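Local coordinates for spore coat polysaccharide biosynthesis protein spsE (Bacillus subtilis, PDB 1VLI) that probably acts as an N-acylneuraminate-9-phosphate synthase in the making of the spore coat polysaccharide, at residues 146-149 / 150-153; 248-252 / 253-257; 192-196 / 197-201; 166-169 / 170-174; 353-356 / 357-361. One frame throughout, in Å; residues are numbered along the deposited sequence.

Contact 1 of 5, residues 146-149 / 150-153; sequences NHLP and LLKY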
loop_
_atom_site.group_PDB
_atom_site.type_symbol
_atom_site.label_atom_id
_atom_site.label_comp_id
_atom_site.label_asym_id
_atom_site.label_seq_id
_atom_site.Cartn_x
_atom_site.Cartn_y
_atom_site.Cartn_z
ATOM N N ASN A 146 0.542 4.073 -9.497
ATOM C CA ASN A 146 1.020 4.641 -10.759
ATOM C C ASN A 146 2.166 5.605 -10.531
ATOM O O ASN A 146 2.525 6.356 -11.431
ATOM C CB ASN A 146 -0.138 5.320 -11.536
ATOM C CG ASN A 146 -0.587 6.625 -10.891
ATOM O OD1 ASN A 146 -0.356 6.844 -9.691
ATOM N ND2 ASN A 146 -1.237 7.507 -11.677
ATOM N N HIS A 147 2.757 5.574 -9.338
ATOM C CA HIS A 147 3.912 6.400 -9.068
ATOM C C HIS A 147 5.110 5.628 -9.554
ATOM O O HIS A 147 5.909 5.067 -8.759
ATOM C CB HIS A 147 4.043 6.692 -7.577
ATOM C CG HIS A 147 5.011 7.779 -7.259
ATOM N ND1 HIS A 147 6.035 8.143 -8.111
ATOM C CD2 HIS A 147 5.106 8.593 -6.183
ATOM C CE1 HIS A 147 6.720 9.135 -7.571
ATOM N NE2 HIS A 147 6.184 9.420 -6.396
ATOM N N LEU A 148 5.247 5.622 -10.870
ATOM C CA LEU A 148 6.230 4.795 -11.548
ATOM C C LEU A 148 7.674 5.158 -11.185
ATOM O O LEU A 148 8.479 4.255 -10.970
ATOM C CB LEU A 148 5.990 4.781 -13.068
ATOM C CG LEU A 148 4.602 4.332 -13.590
ATOM C CD1 LEU A 148 4.751 4.045 -15.060
ATOM C CD2 LEU A 148 3.984 3.081 -12.877
ATOM N N PRO A 149 8.026 6.439 -11.093
ATOM C CA PRO A 149 9.377 6.791 -10.611
ATOM C C PRO A 149 9.639 6.241 -9.196
ATOM O O PRO A 149 10.725 5.713 -8.933
ATOM C CB PRO A 149 9.387 8.320 -10.674
ATOM C CG PRO A 149 8.314 8.653 -11.756
ATOM C CD PRO A 149 7.248 7.648 -11.440
ATOM N N LEU A 150 8.635 6.302 -8.320
ATOM C CA LEU A 150 8.751 5.676 -7.011
ATOM C C LEU A 150 8.899 4.162 -7.101
ATOM O O LEU A 150 9.735 3.586 -6.398
ATOM C CB LEU A 150 7.579 6.037 -6.097
ATOM C CG LEU A 150 7.552 5.301 -4.745
ATOM C CD1 LEU A 150 8.782 5.690 -3.804
ATOM C CD2 LEU A 150 6.232 5.482 -4.038
ATOM N N LEU A 151 8.111 3.502 -7.950
ATOM C CA LEU A 151 8.199 2.045 -8.028
ATOM C C LEU A 151 9.585 1.618 -8.501
ATOM O O LEU A 151 10.101 0.618 -8.057
ATOM C CB LEU A 151 7.095 1.444 -8.932
ATOM C CG LEU A 151 5.649 1.689 -8.494
ATOM C CD1 LEU A 151 4.675 1.189 -9.564
ATOM C CD2 LEU A 151 5.308 1.070 -7.111
ATOM N N LYS A 152 10.163 2.380 -9.425
ATOM C CA LYS A 152 11.478 2.121 -9.997
ATOM C C LYS A 152 12.545 2.329 -8.923
ATOM O O LYS A 152 13.498 1.568 -8.807
ATOM C CB LYS A 152 11.680 3.108 -11.142
ATOM C CG LYS A 152 12.729 2.755 -12.169
ATOM C CD LYS A 152 12.976 3.949 -13.113
ATOM C CE LYS A 152 13.810 3.573 -14.357
ATOM N NZ LYS A 152 13.203 4.042 -15.660
ATOM N N TYR A 153 12.372 3.377 -8.135
ATOM C CA TYR A 153 13.364 3.787 -7.160
ATOM C C TYR A 153 13.484 2.742 -6.068
ATOM O O TYR A 153 14.582 2.333 -5.712
ATOM C CB TYR A 153 12.931 5.103 -6.551
ATOM C CG TYR A 153 13.917 5.735 -5.626
ATOM C CD1 TYR A 153 13.933 5.413 -4.270
ATOM C CD2 TYR A 153 14.805 6.683 -6.084
ATOM C CE1 TYR A 153 14.805 6.006 -3.403
ATOM C CE2 TYR A 153 15.694 7.289 -5.222
ATOM C CZ TYR A 153 15.693 6.948 -3.875
ATOM O OH TYR A 153 16.575 7.570 -3.005
#
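H147 has CG anti to the backbone N (chi1 -167°), and this brings the imidazole round to L150 at the first turn of helix 148-155. L150 CB sits almost over the middle of the ring, 3.3 Å from the centroid of the H147 imidazole. This is a CH-pi contact with the ring face. The L150 torsion (chi1 174°) directs its CG, and L150 CD2 ends 3.9 Å from H147 CD2. P149 CD lies at the edge of the same ring, in its plane. The two side chains of H147 and L150 cross at about a right angle.

H147 is the N-cap. Its carbonyl O takes the L151 N at 2.8 Å, with the donor in the carbonyl plane. The next two helix bonds follow: K152 N to L148 O at 3.0 Å, and Y153 N to P149 O at 3.0 Å. On another side of the helix L148 CD2 touches L151 CD1 at 3.9 Å, and both leucines pack on helix 170-181. The helix is the crossover of a beta-alpha-beta unit between strands 138-140 and 161-164 of the TIM barrel. With a serine here, L150 CB would probably lose the flat face it rests on.

The cap therefore works in two ways: the H147 backbone supplies the helix acceptor, and its ring gives an aromatic face to an aliphatic carbon.

Contact 2 of 5, residues 248-252 / 253-257; sequences HFTID and KNLPG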
loop_
_atom_site.group_PDB
_atom_site.type_symbol
_atom_site.label_atom_id
_atom_site.label_comp_id
_atom_site.label_asym_id
_atom_site.label_seq_id
_atom_site.Cartn_x
_atom_site.Cartn_y
_atom_site.Cartn_z
ATOM N N HIS A 248 -6.805 -4.552 9.741
ATOM C CA HIS A 248 -6.597 -3.564 10.813
ATOM C C HIS A 248 -6.948 -4.183 12.164
ATOM O O HIS A 248 -7.903 -4.982 12.269
ATOM C CB HIS A 248 -7.453 -2.321 10.634
ATOM C CG HIS A 248 -7.121 -1.527 9.412
ATOM N ND1 HIS A 248 -6.648 -0.236 9.475
ATOM C CD2 HIS A 248 -7.205 -1.833 8.092
ATOM C CE1 HIS A 248 -6.449 0.218 8.249
ATOM N NE2 HIS A 248 -6.781 -0.730 7.390
ATOM N N PHE A 249 -6.159 -3.823 13.181
ATOM C CA PHE A 249 -6.486 -4.169 14.545
ATOM C C PHE A 249 -6.219 -3.004 15.491
ATOM O O PHE A 249 -5.467 -2.083 15.176
ATOM C CB PHE A 249 -5.733 -5.423 14.994
ATOM C CG PHE A 249 -4.317 -5.173 15.444
ATOM C CD1 PHE A 249 -3.329 -4.866 14.520
ATOM C CD2 PHE A 249 -3.973 -5.285 16.792
ATOM C CE1 PHE A 249 -2.025 -4.656 14.911
ATOM C CE2 PHE A 249 -2.656 -5.080 17.219
ATOM C CZ PHE A 249 -1.676 -4.759 16.286
ATOM N N THR A 250 -6.870 -3.044 16.641
ATOM C CA THR A 250 -6.690 -2.032 17.660
ATOM C C THR A 250 -6.575 -2.751 18.985
ATOM O O THR A 250 -6.683 -3.968 19.033
ATOM C CB THR A 250 -7.860 -1.032 17.663
ATOM O OG1 THR A 250 -7.692 -0.110 18.749
ATOM C CG2 THR A 250 -9.195 -1.746 17.988
ATOM N N ILE A 251 -6.355 -1.995 20.050
ATOM C CA ILE A 251 -6.217 -2.558 21.383
ATOM C C ILE A 251 -7.576 -2.532 22.078
ATOM O O ILE A 251 -7.825 -3.299 23.018
ATOM C CB ILE A 251 -5.074 -1.797 22.176
ATOM C CG1 ILE A 251 -4.328 -2.742 23.109
ATOM C CG2 ILE A 251 -5.545 -0.505 22.896
ATOM C CD1 ILE A 251 -3.354 -3.642 22.389
ATOM N N ASP A 252 -8.459 -1.662 21.579
ATOM C CA ASP A 252 -9.792 -1.430 22.154
ATOM C C ASP A 252 -10.678 -0.684 21.149
ATOM O O ASP A 252 -10.409 0.471 20.820
ATOM C CB ASP A 252 -9.663 -0.630 23.465
ATOM C CG ASP A 252 -10.994 -0.136 24.005
ATOM O OD1 ASP A 252 -12.062 -0.638 23.593
ATOM O OD2 ASP A 252 -11.064 0.758 24.869
ATOM N N LYS A 253 -11.742 -1.343 20.690
ATOM C CA LYS A 253 -12.601 -0.832 19.601
ATOM C C LYS A 253 -13.382 0.441 19.953
ATOM O O LYS A 253 -13.872 1.149 19.066
ATOM C CB LYS A 253 -13.579 -1.919 19.134
ATOM C CG LYS A 253 -12.927 -3.092 18.405
ATOM C CD LYS A 253 -13.843 -4.317 18.322
ATOM C CE LYS A 253 -14.957 -4.160 17.293
ATOM N NZ LYS A 253 -14.439 -4.047 15.905
ATOM N N ASN A 254 -13.504 0.720 21.247
ATOM C CA ASN A 254 -14.307 1.849 21.705
ATOM C C ASN A 254 -13.508 3.141 21.888
ATOM O O ASN A 254 -14.098 4.190 22.155
ATOM C CB ASN A 254 -15.105 1.491 22.971
ATOM C CG ASN A 254 -16.149 0.405 22.718
ATOM O OD1 ASN A 254 -16.224 -0.576 23.458
ATOM N ND2 ASN A 254 -16.948 0.569 21.657
ATOM N N LEU A 255 -12.181 3.063 21.730
ATOM C CA LEU A 255 -11.313 4.251 21.764
ATOM C C LEU A 255 -11.784 5.273 20.722
ATOM O O LEU A 255 -12.247 4.872 19.650
ATOM C CB LEU A 255 -9.837 3.863 21.570
ATOM C CG LEU A 255 -9.158 3.179 22.775
ATOM C CD1 LEU A 255 -7.872 2.472 22.384
ATOM C CD2 LEU A 255 -8.904 4.152 23.923
ATOM N N PRO A 256 -11.730 6.570 21.051
ATOM C CA PRO A 256 -12.252 7.625 20.156
ATOM C C PRO A 256 -11.583 7.558 18.784
ATOM O O PRO A 256 -10.436 7.957 18.621
ATOM C CB PRO A 256 -11.932 8.926 20.892
ATOM C CG PRO A 256 -10.939 8.543 21.975
ATOM C CD PRO A 256 -11.192 7.114 22.310
ATOM N N GLY A 257 -12.337 7.055 17.812
ATOM C CA GLY A 257 -11.787 6.351 16.653
ATOM C C GLY A 257 -10.791 7.032 15.741
ATOM O O GLY A 257 -11.192 7.779 14.851
#
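D252 and L255 cross their side chains at about a right angle. The aspartate has CG anti to the backbone N (chi1 170°), and its carboxylate reaches forward along the turn. L255 CG lies 3.7 Å from D252 OD2, and L255 CD1 is 3.7 Å from D252 CB. The leucine also reaches I251. Here the two side chains run side by side and point the same way, with L255 CD1 3.8 Å from I251 CG2.

The backbone from D252 to L255 is a type I beta turn, closed by L255 N on D252 O at 3.3 Å. That donor comes from above the carbonyl plane, 52° out of it. An Asx turn is added: N254 N donates to D252 OD1 at 3.1 Å, from above the carboxylate plane. Were D252 a leucine, the N254 N-H would probably be left without this acceptor and the turn freer to move.

Ahead of the turn, the hydroxyl of T250 accepts a weak bond from D252 N, and T250 OG1 is also bonded to H260 ND1. T250 CG2 packs on the K253 chain, 4.0 Å from K253 CG. The lysine end bonds to the carbonyl of A263. The loop follows strand 244-248 of the TIM barrel, and H248 at its start binds the zinc ion together with H226.

Contact 3 of 5, residues 192-196 / 197-201; sequences HCVAK and YPAPP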
loop_
_atom_site.group_PDB
_atom_site.type_symbol
_atom_site.label_atom_id
_atom_site.label_comp_id
_atom_site.label_asym_id
_atom_site.label_seq_id
_atom_site.Cartn_x
_atom_site.Cartn_y
_atom_site.Cartn_z
ATOM N N HIS A 192 -5.199 -7.443 -3.581
ATOM C CA HIS A 192 -6.533 -6.979 -3.927
ATOM C C HIS A 192 -7.088 -6.267 -2.720
ATOM O O HIS A 192 -6.762 -6.622 -1.598
ATOM C CB HIS A 192 -7.433 -8.164 -4.299
ATOM C CG HIS A 192 -8.873 -7.795 -4.463
ATOM N ND1 HIS A 192 -9.289 -6.766 -5.286
ATOM C CD2 HIS A 192 -9.994 -8.321 -3.919
ATOM C CE1 HIS A 192 -10.606 -6.689 -5.251
ATOM N NE2 HIS A 192 -11.058 -7.624 -4.437
ATOM N N CYS A 193 -7.968 -5.303 -2.939
ATOM C CA CYS A 193 -8.302 -4.380 -1.894
ATOM C C CYS A 193 -9.478 -3.504 -2.291
ATOM O O CYS A 193 -9.601 -3.144 -3.451
ATOM C CB CYS A 193 -7.070 -3.495 -1.707
ATOM S SG CYS A 193 -7.271 -2.323 -0.404
ATOM N N VAL A 194 -10.312 -3.127 -1.326
ATOM C CA VAL A 194 -11.374 -2.119 -1.531
ATOM C C VAL A 194 -11.132 -0.852 -0.675
ATOM O O VAL A 194 -10.983 -0.948 0.554
ATOM C CB VAL A 194 -12.739 -2.691 -1.146
ATOM C CG1 VAL A 194 -13.847 -1.749 -1.559
ATOM C CG2 VAL A 194 -12.933 -4.072 -1.750
ATOM N N ALA A 195 -11.113 0.329 -1.300
ATOM C CA ALA A 195 -10.692 1.574 -0.596
ATOM C C ALA A 195 -11.683 2.146 0.427
ATOM O O ALA A 195 -11.301 2.959 1.277
ATOM C CB ALA A 195 -10.236 2.668 -1.587
ATOM N N LYS A 196 -12.938 1.720 0.350
ATOM C CA LYS A 196 -13.906 2.001 1.405
ATOM C C LYS A 196 -13.511 1.348 2.746
ATOM O O LYS A 196 -13.000 0.232 2.782
ATOM C CB LYS A 196 -15.298 1.540 0.968
ATOM C CG LYS A 196 -16.442 2.019 1.865
ATOM C CD LYS A 196 -16.570 3.553 1.925
ATOM C CE LYS A 196 -17.790 3.965 2.748
ATOM N NZ LYS A 196 -17.943 5.442 2.772
ATOM N N TYR A 197 -13.732 2.063 3.843
ATOM C CA TYR A 197 -13.493 1.512 5.168
ATOM C C TYR A 197 -14.578 2.007 6.136
ATOM O O TYR A 197 -14.721 3.217 6.335
ATOM C CB TYR A 197 -12.073 1.847 5.670
ATOM C CG TYR A 197 -11.752 1.309 7.069
ATOM C CD1 TYR A 197 -11.388 -0.034 7.272
ATOM C CD2 TYR A 197 -11.799 2.150 8.194
ATOM C CE1 TYR A 197 -11.095 -0.527 8.559
ATOM C CE2 TYR A 197 -11.500 1.668 9.481
ATOM C CZ TYR A 197 -11.152 0.335 9.651
ATOM O OH TYR A 197 -10.865 -0.125 10.915
ATOM N N PRO A 198 -15.360 1.087 6.711
ATOM C CA PRO A 198 -15.278 -0.335 6.395
ATOM C C PRO A 198 -15.974 -0.676 5.064
ATOM O O PRO A 198 -16.797 0.111 4.559
ATOM C CB PRO A 198 -16.009 -0.992 7.570
ATOM C CG PRO A 198 -17.028 0.015 7.961
ATOM C CD PRO A 198 -16.397 1.363 7.720
ATOM N N ALA A 199 -15.632 -1.841 4.519
ATOM C CA ALA A 199 -16.139 -2.275 3.237
ATOM C C ALA A 199 -17.189 -3.357 3.464
ATOM O O ALA A 199 -16.875 -4.423 3.996
ATOM C CB ALA A 199 -15.006 -2.802 2.386
ATOM N N PRO A 200 -18.438 -3.089 3.076
ATOM C CA PRO A 200 -19.501 -4.093 3.193
ATOM C C PRO A 200 -19.112 -5.363 2.420
ATOM O O PRO A 200 -18.490 -5.253 1.358
ATOM C CB PRO A 200 -20.708 -3.410 2.537
ATOM C CG PRO A 200 -20.412 -1.957 2.549
ATOM C CD PRO A 200 -18.922 -1.822 2.487
ATOM N N PRO A 201 -19.465 -6.542 2.934
ATOM C CA PRO A 201 -19.166 -7.821 2.266
ATOM C C PRO A 201 -19.436 -7.891 0.735
ATOM O O PRO A 201 -18.644 -8.511 0.017
ATOM C CB PRO A 201 -20.082 -8.817 2.999
ATOM C CG PRO A 201 -20.273 -8.245 4.335
ATOM C CD PRO A 201 -20.193 -6.744 4.198
#
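V194 and A199 make a small apolar contact inside a bend of the loop that leaves strand 188-193 of the TIM barrel. The loop leads on to helix 208-215. It lies at the C-terminal end of the strand, the end where TIM barrels carry their active sites, and the zinc ion is close by. The packing is modest: V194 CB is 4.2 Å from A199 CB. The alanine methyl also rests against the backbone of the bend, with A199 CB 3.7 Å from K196 O.

The bend contains a cis peptide bond between Y197 and P198. Across it K196 lays its first carbons on the backbone, and K196 CG is 3.3 Å from P198 O. K196 CG is anti to the backbone N (chi1 -169°), and the chain bends at chi2, so the amine is carried away from the turn. Y197 starts its side chain away from 192-196, although Y197 CB stays 3.4 Å from K196 O. Its ring meets the imidazole of H248, a zinc ligand, with the planes about 35° apart.

Between the segments there are only van der Waals touches. The cis peptide bends the chain, and bonds to H226 tie it to its surroundings. V194 O accepts from H226 ND1, and A199 is joined to H226 by a backbone bond. H226 binds zinc through NE2, so the V194 carbonyl is a second-shell group that holds the ring in its rotation and would probably polarise it.

Contact 4 of 5, residues 166-169 / 170-174; sequences AGAE and ISDVH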
loop_
_atom_site.group_PDB
_atom_site.type_symbol
_atom_site.label_atom_id
_atom_site.label_comp_id
_atom_site.label_asym_id
_atom_site.label_seq_id
_atom_site.Cartn_x
_atom_site.Cartn_y
_atom_site.Cartn_z
ATOM N N ALA A 166 -6.522 -0.962 -4.875
ATOM C CA ALA A 166 -7.888 -0.438 -4.763
ATOM C C ALA A 166 -8.197 0.453 -5.943
ATOM O O ALA A 166 -7.405 1.350 -6.287
ATOM C CB ALA A 166 -8.098 0.326 -3.484
ATOM N N GLY A 167 -9.341 0.200 -6.575
ATOM C CA GLY A 167 -9.808 1.036 -7.694
ATOM C C GLY A 167 -9.040 0.931 -9.010
ATOM O O GLY A 167 -9.261 1.740 -9.914
ATOM N N ALA A 168 -8.162 -0.074 -9.120
ATOM C CA ALA A 168 -7.258 -0.221 -10.256
ATOM C C ALA A 168 -7.932 -1.084 -11.291
ATOM O O ALA A 168 -8.811 -1.873 -10.966
ATOM C CB ALA A 168 -5.946 -0.861 -9.826
ATOM N N GLU A 169 -7.525 -0.926 -12.540
ATOM C CA GLU A 169 -7.885 -1.883 -13.556
ATOM C C GLU A 169 -6.654 -2.709 -13.872
ATOM O O GLU A 169 -5.567 -2.461 -13.323
ATOM C CB GLU A 169 -8.432 -1.158 -14.760
ATOM C CG GLU A 169 -9.665 -0.387 -14.359
ATOM C CD GLU A 169 -10.594 -0.171 -15.513
ATOM O OE1 GLU A 169 -10.161 0.396 -16.535
ATOM O OE2 GLU A 169 -11.758 -0.577 -15.388
ATOM N N ILE A 170 -6.825 -3.709 -14.727
ATOM C CA ILE A 170 -5.774 -4.694 -14.974
ATOM C C ILE A 170 -4.485 -4.073 -15.570
ATOM O O ILE A 170 -3.354 -4.474 -15.239
ATOM C CB ILE A 170 -6.356 -5.925 -15.749
ATOM C CG1 ILE A 170 -5.383 -7.105 -15.784
ATOM C CG2 ILE A 170 -6.850 -5.559 -17.156
ATOM C CD1 ILE A 170 -5.251 -7.828 -14.494
ATOM N N SER A 171 -4.662 -3.039 -16.381
ATOM C CA SER A 171 -3.544 -2.384 -17.008
ATOM C C SER A 171 -2.684 -1.616 -16.007
ATOM O O SER A 171 -1.469 -1.563 -16.170
ATOM C CB SER A 171 -4.043 -1.472 -18.117
ATOM O OG SER A 171 -5.135 -0.725 -17.632
ATOM N N ASP A 172 -3.292 -1.044 -14.969
ATOM C CA ASP A 172 -2.505 -0.384 -13.889
ATOM C C ASP A 172 -1.684 -1.408 -13.112
ATOM O O ASP A 172 -0.515 -1.152 -12.711
ATOM C CB ASP A 172 -3.424 0.348 -12.900
ATOM C CG ASP A 172 -4.506 1.182 -13.594
ATOM O OD1 ASP A 172 -4.154 1.993 -14.464
ATOM O OD2 ASP A 172 -5.725 1.094 -13.327
ATOM N N VAL A 173 -2.299 -2.570 -12.892
ATOM C CA VAL A 173 -1.655 -3.623 -12.129
ATOM C C VAL A 173 -0.450 -4.104 -12.949
ATOM O O VAL A 173 0.691 -4.215 -12.441
ATOM C CB VAL A 173 -2.645 -4.716 -11.792
ATOM C CG1 VAL A 173 -1.994 -5.857 -11.129
ATOM C CG2 VAL A 173 -3.692 -4.189 -10.863
ATOM N N HIS A 174 -0.688 -4.267 -14.244
ATOM C CA HIS A 174 0.345 -4.707 -15.161
ATOM C C HIS A 174 1.522 -3.753 -15.283
ATOM O O HIS A 174 2.672 -4.197 -15.307
ATOM C CB HIS A 174 -0.262 -4.944 -16.527
ATOM C CG HIS A 174 0.718 -5.425 -17.541
ATOM N ND1 HIS A 174 1.224 -6.706 -17.534
ATOM C CD2 HIS A 174 1.256 -4.814 -18.620
ATOM C CE1 HIS A 174 2.049 -6.857 -18.553
ATOM N NE2 HIS A 174 2.079 -5.727 -19.233
#
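E169 and D172 form one half of a capping box at the start of helix 170-181. E169 is the N-cap and D172 the third helix residue. The carboxylate turns back so that D172 OD2 accepts E169 N at 2.8 Å. The bond is nearly straight, with an N-H...O angle of 170°, and it uses the anti side of the carboxylate. D172 CG is beside its own backbone N, with chi1 -46°, which brings the group back over the N-cap.

The E169 carbonyl points into the helix. It takes V173 N at 3.3 Å and a weak bond from D172 N. Next to this polar cap A168 CB touches V173 CG2 at 4.2 Å. These are the residue before the N-cap and the fourth helix residue, the positions of a hydrophobic staple.

The second shell holds the acids. D172 OD1 makes a salt bridge with R311, so each carboxylate oxygen has a partner. E169 sends its own carboxylate elsewhere, and E169 OE2 bonds to T302. The nearby negative charges, with E169 OE1 5.5 Å from D172 OD2, are probably eased by R311 and by the helix start. On the inner side V173 packs on I190 of strand 188-193, and V173 CG2 comes within 3.5 Å of E169 O.

Contact 5 of 5, residues 353-356 / 357-361; sequences ELLT and SGVRA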
loop_
_atom_site.group_PDB
_atom_site.type_symbol
_atom_site.label_atom_id
_atom_site.label_comp_id
_atom_site.label_asym_id
_atom_site.label_seq_id
_atom_site.Cartn_x
_atom_site.Cartn_y
_atom_site.Cartn_z
ATOM N N GLU A 353 9.900 11.195 -16.220
ATOM C CA GLU A 353 11.260 11.118 -16.766
ATOM C C GLU A 353 11.430 11.920 -18.049
ATOM O O GLU A 353 12.337 12.743 -18.155
ATOM C CB GLU A 353 11.669 9.664 -16.978
ATOM C CG GLU A 353 12.519 9.113 -15.848
ATOM C CD GLU A 353 12.328 7.615 -15.657
ATOM O OE1 GLU A 353 12.323 6.892 -16.678
ATOM O OE2 GLU A 353 12.181 7.164 -14.486
ATOM N N LEU A 354 10.534 11.698 -19.005
ATOM C CA LEU A 354 10.528 12.387 -20.291
ATOM C C LEU A 354 10.549 13.903 -20.136
ATOM O O LEU A 354 11.388 14.595 -20.734
ATOM C CB LEU A 354 9.281 11.971 -21.070
ATOM C CG LEU A 354 9.068 12.474 -22.488
ATOM C CD1 LEU A 354 10.068 11.819 -23.401
ATOM C CD2 LEU A 354 7.661 12.084 -22.925
ATOM N N LEU A 355 9.631 14.435 -19.335
ATOM C CA LEU A 355 9.582 15.887 -19.167
ATOM C C LEU A 355 10.855 16.435 -18.508
ATOM O O LEU A 355 11.382 17.406 -18.965
ATOM C CB LEU A 355 8.346 16.289 -18.362
ATOM C CG LEU A 355 6.930 15.991 -18.848
ATOM C CD1 LEU A 355 5.975 16.775 -17.962
ATOM C CD2 LEU A 355 6.749 16.404 -20.337
ATOM N N THR A 356 11.356 15.799 -17.449
ATOM C CA THR A 356 12.579 16.276 -16.782
ATOM C C THR A 356 13.870 15.990 -17.549
ATOM O O THR A 356 14.945 16.329 -17.078
ATOM C CB THR A 356 12.682 15.735 -15.349
ATOM O OG1 THR A 356 12.629 14.301 -15.366
ATOM C CG2 THR A 356 11.442 16.137 -14.556
ATOM N N SER A 357 13.776 15.409 -18.742
ATOM C CA SER A 357 14.964 15.168 -19.567
ATOM C C SER A 357 15.224 16.322 -20.545
ATOM O O SER A 357 15.821 16.123 -21.611
ATOM C CB SER A 357 14.816 13.845 -20.319
ATOM O OG SER A 357 14.008 14.025 -21.476
ATOM N N GLY A 358 14.776 17.525 -20.176
ATOM C CA GLY A 358 15.054 18.721 -20.947
ATOM C C GLY A 358 13.912 19.238 -21.796
ATOM O O GLY A 358 14.117 20.015 -22.724
ATOM N N VAL A 359 12.698 18.805 -21.499
ATOM C CA VAL A 359 11.538 19.324 -22.202
ATOM C C VAL A 359 11.202 20.684 -21.584
ATOM O O VAL A 359 11.523 20.907 -20.421
ATOM C CB VAL A 359 10.382 18.334 -22.068
ATOM C CG1 VAL A 359 9.106 18.919 -22.606
ATOM C CG2 VAL A 359 10.738 17.062 -22.799
ATOM N N ARG A 360 10.562 21.573 -22.354
ATOM C CA ARG A 360 10.246 22.958 -21.917
ATOM C C ARG A 360 8.755 23.314 -22.017
ATOM O O ARG A 360 8.030 22.747 -22.889
ATOM C CB ARG A 360 11.027 23.942 -22.767
ATOM C CG ARG A 360 12.522 23.817 -22.633
ATOM C CD ARG A 360 13.276 24.702 -23.611
ATOM N NE ARG A 360 14.717 24.574 -23.411
ATOM C CZ ARG A 360 15.440 25.377 -22.624
ATOM N NH1 ARG A 360 14.853 26.361 -21.945
ATOM N NH2 ARG A 360 16.753 25.194 -22.515
ATOM N N ALA A 361 8.296 24.266 -21.147
ATOM C CA ALA A 361 6.873 24.664 -21.184
ATOM C C ALA A 361 6.558 25.454 -22.467
ATOM O O ALA A 361 7.366 26.299 -22.911
ATOM C CB ALA A 361 6.531 25.512 -19.940
#
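S357 folds its side chain back on L354 near the end of helix 352-356. S357 CB comes first and lies 3.5 Å from both E353 O and L354 O. The tip follows: S357 OG donates to L354 O at 2.8 Å. The chi1 of 81° puts OG between the backbone N and the carbonyl carbon, and this turns the hydroxyl down onto the helix. The S357 backbone uses the same acceptor, with S357 N donating to L354 O at 3.2 Å. Both donors come from one face of the L354 carbonyl plane. The hydroxyl is tilted 24° from that plane, while the N-H stands well above it.

G358 turns the chain with a positive phi, at angles where a CB would press on the carbonyl O before it. V359 comes back toward the helix. Its N donates to L355 O at 3.2 Å. V359 CG1 meets L355 CD2 at 4.1 Å, and V359 CG2 lies 3.3 Å from L354 O. L355 packs on I335 and I376 within the SAF domain. T356 bonds through its hydroxyl to the carbonyl of F352, one turn back.

The last carbonyls of a helix lack the usual donors from a following turn. Here L354 O is gripped twice by one serine and L355 O once by the valine backbone, so these carbonyls are met by polar bonds, while the apolar contact is small.

Contacts 1, 3 and 4 are partly buried, while contacts 2 and 5 lie at the surface. Contacts 1 to 4 belong to the TIM barrel and contact 5 to the SAF domain. Contacts 1 and 4 both begin helices, one with an aromatic face and one with a carboxylate; contact 5 lies near the end of a helix and uses a serine. Contacts 2 and 3 are loops after strands on the zinc side, one a polar turn and the other mostly apolar. They meet where H248 packs on Y197. Contacts 3 and 4 touch through A195 and A166. The salt bridge of K152 in contact 1 with E353 in contact 5 is one link between the two domains.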